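Long-range contact in beta-glucosidase (Saccharopolyspora erythraea D, PDB 5M6G), which probably hydrolyses terminal, non-reducing beta-D-glucosyl residues to release beta-D-glucose, as a member of glycosyl hydrolase family 3: residues L286-K298 with V328-M340. Residues are numbered along the deposited sequence; the frame is centred on the assembly and turned at random.
Sequences LHASTYLVNDVLK and VRASVNAGIDMFM
Helices 290-298 and 328-334 run nearly parallel, 23° apart with axes 9.4 Å from each other, and the backbones come closest where Thr-290 faces Ala-334, their CA atoms 3.9 Å apart. Gly-335 then ends the second helix in a Schellman motif; its positive phi calls for glycine, and a CB there would press on Val-293 and Asn-294. At the upstream end Ser-331 OG, anti to its own N (chi1 -162°), donates to His-287 O at 2.9 Å, while the Ala-334 methyl sits against the Ala-288 backbone. Ile-336 CD1 reaches His-287 CD2 obliquely at 3.4 Å; the imidazole's main polar partner is Asp-310, a sorbitol-binding residue. One water donates to both Ala-288 O and Ala-330 O. Downstream, the extended, buried Lys-298 chain brings NZ to Gly-335 O (2.8 Å) and to the syn side of Asp-337 OD1 (2.7 Å), 18° out of the carboxylate plane. A methionine in place of Lys-298 would probably leave Gly-335 O without this donor and Asp-337 and Asp-368 without this cationic partner, though Asp-337 would keep Arg-365. With Asp-368 pairing with NZ and Arg-365 with Asp-337, acids and bases alternate, tying barrel-domain helices 290-300 and 363-379 to the link into strand 339-341, whose Met-340 touches sorbitol.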
loop_
_atom_site.group_PDB
_atom_site.type_symbol
_atom_site.label_atom_id
_atom_site.label_comp_id
_atom_site.label_asym_id
_atom_site.label_seq_id
_atom_site.Cartn_x
_atom_site.Cartn_y
_atom_site.Cartn_z
ATOM N N LEU A 286 10.709 -0.029 17.195
ATOM C CA LEU A 286 11.471 0.482 16.059
ATOM C C LEU A 286 11.607 2.002 16.124
ATOM O O LEU A 286 12.674 2.547 15.819
ATOM C CB LEU A 286 10.830 0.043 14.740
ATOM C CG LEU A 286 11.568 -1.095 14.013
ATOM C CD1 LEU A 286 12.928 -0.647 13.462
ATOM C CD2 LEU A 286 11.732 -2.312 14.914
ATOM N N HIS A 287 10.554 2.699 16.570
ATOM C CA HIS A 287 10.588 4.160 16.651
ATOM C C HIS A 287 11.528 4.693 17.731
ATOM O O HIS A 287 11.720 5.910 17.809
ATOM C CB HIS A 287 9.181 4.700 16.862
ATOM C CG HIS A 287 8.403 4.801 15.586
ATOM N ND1 HIS A 287 7.879 3.696 14.948
ATOM C CD2 HIS A 287 8.124 5.862 14.792
ATOM C CE1 HIS A 287 7.283 4.076 13.831
ATOM N NE2 HIS A 287 7.419 5.387 13.713
ATOM N N ALA A 288 12.119 3.835 18.553
ATOM C CA ALA A 288 13.165 4.269 19.475
ATOM C C ALA A 288 14.507 3.621 19.176
ATOM O O ALA A 288 15.443 3.778 19.967
ATOM C CB ALA A 288 12.771 3.989 20.930
ATOM N N SER A 289 14.637 2.908 18.055
ATOM C CA SER A 289 15.833 2.104 17.795
ATOM C C SER A 289 16.874 2.969 17.101
ATOM O O SER A 289 16.932 3.056 15.874
ATOM C CB SER A 289 15.501 0.871 16.967
ATOM O OG SER A 289 16.698 0.158 16.664
ATOM N N THR A 290 17.722 3.613 17.904
ATOM C CA THR A 290 18.862 4.322 17.337
ATOM C C THR A 290 19.701 3.395 16.465
ATOM O O THR A 290 20.194 3.797 15.404
ATOM C CB THR A 290 19.709 4.922 18.463
ATOM O OG1 THR A 290 18.867 5.693 19.331
ATOM C CG2 THR A 290 20.792 5.826 17.902
ATOM N N TYR A 291 19.857 2.137 16.887
ATOM C CA TYR A 291 20.687 1.211 16.128
ATOM C C TYR A 291 20.108 0.976 14.734
ATOM O O TYR A 291 20.800 1.156 13.725
ATOM C CB TYR A 291 20.850 -0.117 16.883
ATOM C CG TYR A 291 21.612 -1.149 16.081
ATOM C CD1 TYR A 291 22.942 -0.938 15.740
ATOM C CD2 TYR A 291 20.999 -2.326 15.652
ATOM C CE1 TYR A 291 23.648 -1.860 14.994
ATOM C CE2 TYR A 291 21.696 -3.263 14.904
ATOM C CZ TYR A 291 23.025 -3.027 14.584
ATOM O OH TYR A 291 23.731 -3.946 13.842
ATOM N N LEU A 292 18.832 0.596 14.652
ATOM C CA LEU A 292 18.298 0.242 13.341
ATOM C C LEU A 292 18.078 1.475 12.473
ATOM O O LEU A 292 18.350 1.439 11.268
ATOM C CB LEU A 292 17.003 -0.567 13.487
ATOM C CG LEU A 292 17.192 -1.986 14.031
ATOM C CD1 LEU A 292 15.872 -2.739 14.059
ATOM C CD2 LEU A 292 18.212 -2.749 13.194
ATOM N N VAL A 293 17.610 2.579 13.060
ATOM C CA VAL A 293 17.257 3.751 12.253
ATOM C C VAL A 293 18.489 4.602 11.960
ATOM O O VAL A 293 18.759 4.956 10.808
ATOM C CB VAL A 293 16.160 4.582 12.948
ATOM C CG1 VAL A 293 15.849 5.829 12.133
ATOM C CG2 VAL A 293 14.906 3.765 13.127
ATOM N N ASN A 294 19.255 4.957 12.991
ATOM C CA ASN A 294 20.417 5.794 12.714
ATOM C C ASN A 294 21.610 4.965 12.262
ATOM O O ASN A 294 22.214 5.254 11.221
ATOM C CB ASN A 294 20.791 6.634 13.929
ATOM C CG ASN A 294 21.953 7.563 13.635
ATOM O OD1 ASN A 294 21.771 8.638 13.065
ATOM N ND2 ASN A 294 23.163 7.133 13.991
ATOM N N ASP A 295 21.964 3.928 13.022
ATOM C CA ASP A 295 23.217 3.231 12.745
ATOM C C ASP A 295 23.117 2.394 11.476
ATOM O O ASP A 295 24.007 2.442 10.618
ATOM C CB ASP A 295 23.617 2.367 13.942
ATOM C CG ASP A 295 24.003 3.201 15.157
ATOM O OD1 ASP A 295 24.081 4.443 15.036
ATOM O OD2 ASP A 295 24.235 2.615 16.231
ATOM N N VAL A 296 22.037 1.637 11.320
ATOM C CA VAL A 296 21.939 0.740 10.172
ATOM C C VAL A 296 21.366 1.450 8.949
ATOM O O VAL A 296 21.975 1.440 7.877
ATOM C CB VAL A 296 21.135 -0.521 10.551
ATOM C CG1 VAL A 296 20.937 -1.430 9.337
ATOM C CG2 VAL A 296 21.867 -1.273 11.671
ATOM N N LEU A 297 20.213 2.115 9.082
ATOM C CA LEU A 297 19.567 2.682 7.900
ATOM C C LEU A 297 20.334 3.887 7.363
ATOM O O LEU A 297 20.740 3.910 6.197
ATOM C CB LEU A 297 18.124 3.063 8.218
ATOM C CG LEU A 297 17.391 3.833 7.110
ATOM C CD1 LEU A 297 17.261 2.994 5.844
ATOM C CD2 LEU A 297 16.037 4.224 7.626
ATOM N N LYS A 298 20.518 4.913 8.195
ATOM C CA LYS A 298 21.234 6.100 7.742
ATOM C C LYS A 298 22.723 5.824 7.586
ATOM O O LYS A 298 23.354 6.308 6.639
ATOM C CB LYS A 298 21.002 7.257 8.714
ATOM C CG LYS A 298 19.626 7.893 8.592
ATOM C CD LYS A 298 19.506 9.121 9.479
ATOM C CE LYS A 298 18.178 9.835 9.258
ATOM N NZ LYS A 298 18.097 11.079 10.092
ATOM N N VAL A 328 9.001 11.938 22.586
ATOM C CA VAL A 328 9.590 12.850 21.609
ATOM C C VAL A 328 11.107 12.698 21.589
ATOM O O VAL A 328 11.713 12.474 20.534
ATOM C CB VAL A 328 9.169 14.300 21.910
ATOM C CG1 VAL A 328 9.859 15.272 20.950
ATOM C CG2 VAL A 328 7.648 14.440 21.827
ATOM N N ARG A 329 11.742 12.797 22.764
ATOM C CA ARG A 329 13.196 12.683 22.848
ATOM C C ARG A 329 13.688 11.363 22.267
ATOM O O ARG A 329 14.609 11.340 21.440
ATOM C CB ARG A 329 13.649 12.822 24.305
ATOM C CG ARG A 329 15.153 12.596 24.544
ATOM C CD ARG A 329 15.470 12.552 26.056
ATOM N NE ARG A 329 14.543 13.418 26.780
ATOM C CZ ARG A 329 13.682 13.006 27.703
ATOM N NH1 ARG A 329 13.650 11.729 28.073
ATOM N NH2 ARG A 329 12.856 13.882 28.265
ATOM N N ALA A 330 13.089 10.248 22.694
ATOM C CA ALA A 330 13.587 8.942 22.272
ATOM C C ALA A 330 13.502 8.777 20.762
ATOM O O ALA A 330 14.409 8.212 20.136
ATOM C CB ALA A 330 12.809 7.828 22.969
ATOM N N SER A 331 12.420 9.271 20.154
ATOM C CA SER A 331 12.216 9.014 18.735
ATOM C C SER A 331 13.033 9.963 17.865
ATOM O O SER A 331 13.608 9.543 16.851
ATOM C CB SER A 331 10.737 9.120 18.399
ATOM O OG SER A 331 10.477 8.474 17.165
ATOM N N VAL A 332 13.098 11.242 18.232
ATOM C CA VAL A 332 13.982 12.147 17.504
ATOM C C VAL A 332 15.428 11.663 17.590
ATOM O O VAL A 332 16.155 11.661 16.589
ATOM C CB VAL A 332 13.831 13.594 18.021
ATOM C CG1 VAL A 332 14.827 14.508 17.329
ATOM C CG2 VAL A 332 12.394 14.112 17.800
ATOM N N ASN A 333 15.879 11.257 18.782
ATOM C CA ASN A 333 17.269 10.817 18.898
ATOM C C ASN A 333 17.500 9.471 18.231
ATOM O O ASN A 333 18.646 9.142 17.908
ATOM C CB ASN A 333 17.713 10.767 20.369
ATOM C CG ASN A 333 18.011 12.154 20.932
ATOM O OD1 ASN A 333 18.360 13.065 20.187
ATOM N ND2 ASN A 333 17.864 12.318 22.242
ATOM N N ALA A 334 16.447 8.694 17.991
ATOM C CA ALA A 334 16.627 7.477 17.210
ATOM C C ALA A 334 17.010 7.776 15.766
ATOM O O ALA A 334 17.513 6.880 15.078
ATOM C CB ALA A 334 15.359 6.616 17.254
ATOM N N GLY A 335 16.801 9.009 15.287
ATOM C CA GLY A 335 17.166 9.366 13.932
ATOM C C GLY A 335 16.002 9.655 12.995
ATOM O O GLY A 335 16.244 9.898 11.809
ATOM N N ILE A 336 14.757 9.641 13.476
ATOM C CA ILE A 336 13.615 9.959 12.619
ATOM C C ILE A 336 13.590 11.456 12.320
ATOM O O ILE A 336 13.854 12.291 13.194
ATOM C CB ILE A 336 12.310 9.478 13.280
ATOM C CG1 ILE A 336 12.324 7.951 13.396
ATOM C CG2 ILE A 336 11.067 9.932 12.484
ATOM C CD1 ILE A 336 11.083 7.366 14.037
ATOM N N ASP A 337 13.267 11.808 11.078
ATOM C CA ASP A 337 13.337 13.194 10.614
ATOM C C ASP A 337 12.010 13.931 10.677
ATOM O O ASP A 337 11.987 15.131 10.979
ATOM C CB ASP A 337 13.851 13.242 9.175
ATOM C CG ASP A 337 15.183 12.557 9.017
ATOM O OD1 ASP A 337 16.113 12.866 9.797
ATOM O OD2 ASP A 337 15.295 11.688 8.127
ATOM N N MET A 338 10.906 13.260 10.354
ATOM C CA MET A 338 9.600 13.898 10.282
ATOM C C MET A 338 8.599 13.044 11.044
ATOM O O MET A 338 8.651 11.812 10.988
ATOM C CB MET A 338 9.146 14.078 8.830
ATOM C CG MET A 338 7.750 14.672 8.689
ATOM S SD MET A 338 7.368 15.133 6.993
ATOM C CE MET A 338 8.219 16.712 6.872
ATOM N N PHE A 339 7.686 13.694 11.755
ATOM C CA PHE A 339 6.806 12.991 12.675
ATOM C C PHE A 339 5.360 13.153 12.245
ATOM O O PHE A 339 4.833 14.271 12.185
ATOM C CB PHE A 339 7.064 13.461 14.103
ATOM C CG PHE A 339 8.419 13.051 14.572
ATOM C CD1 PHE A 339 9.538 13.786 14.207
ATOM C CD2 PHE A 339 8.590 11.859 15.256
ATOM C CE1 PHE A 339 10.801 13.364 14.581
ATOM C CE2 PHE A 339 9.837 11.442 15.637
ATOM C CZ PHE A 339 10.941 12.185 15.299
ATOM N N MET A 340 4.744 12.023 11.915
ATOM C CA MET A 340 3.386 11.972 11.395
ATOM C C MET A 340 2.426 11.904 12.573
ATOM O O MET A 340 2.505 10.973 13.382
ATOM C CB MET A 340 3.221 10.753 10.487
ATOM C CG MET A 340 1.855 10.637 9.822
ATOM S SD MET A 340 1.679 9.015 9.035
ATOM C CE MET A 340 3.001 9.066 7.841
HETATM O O HOH W 1 16.232 6.374 21.200
#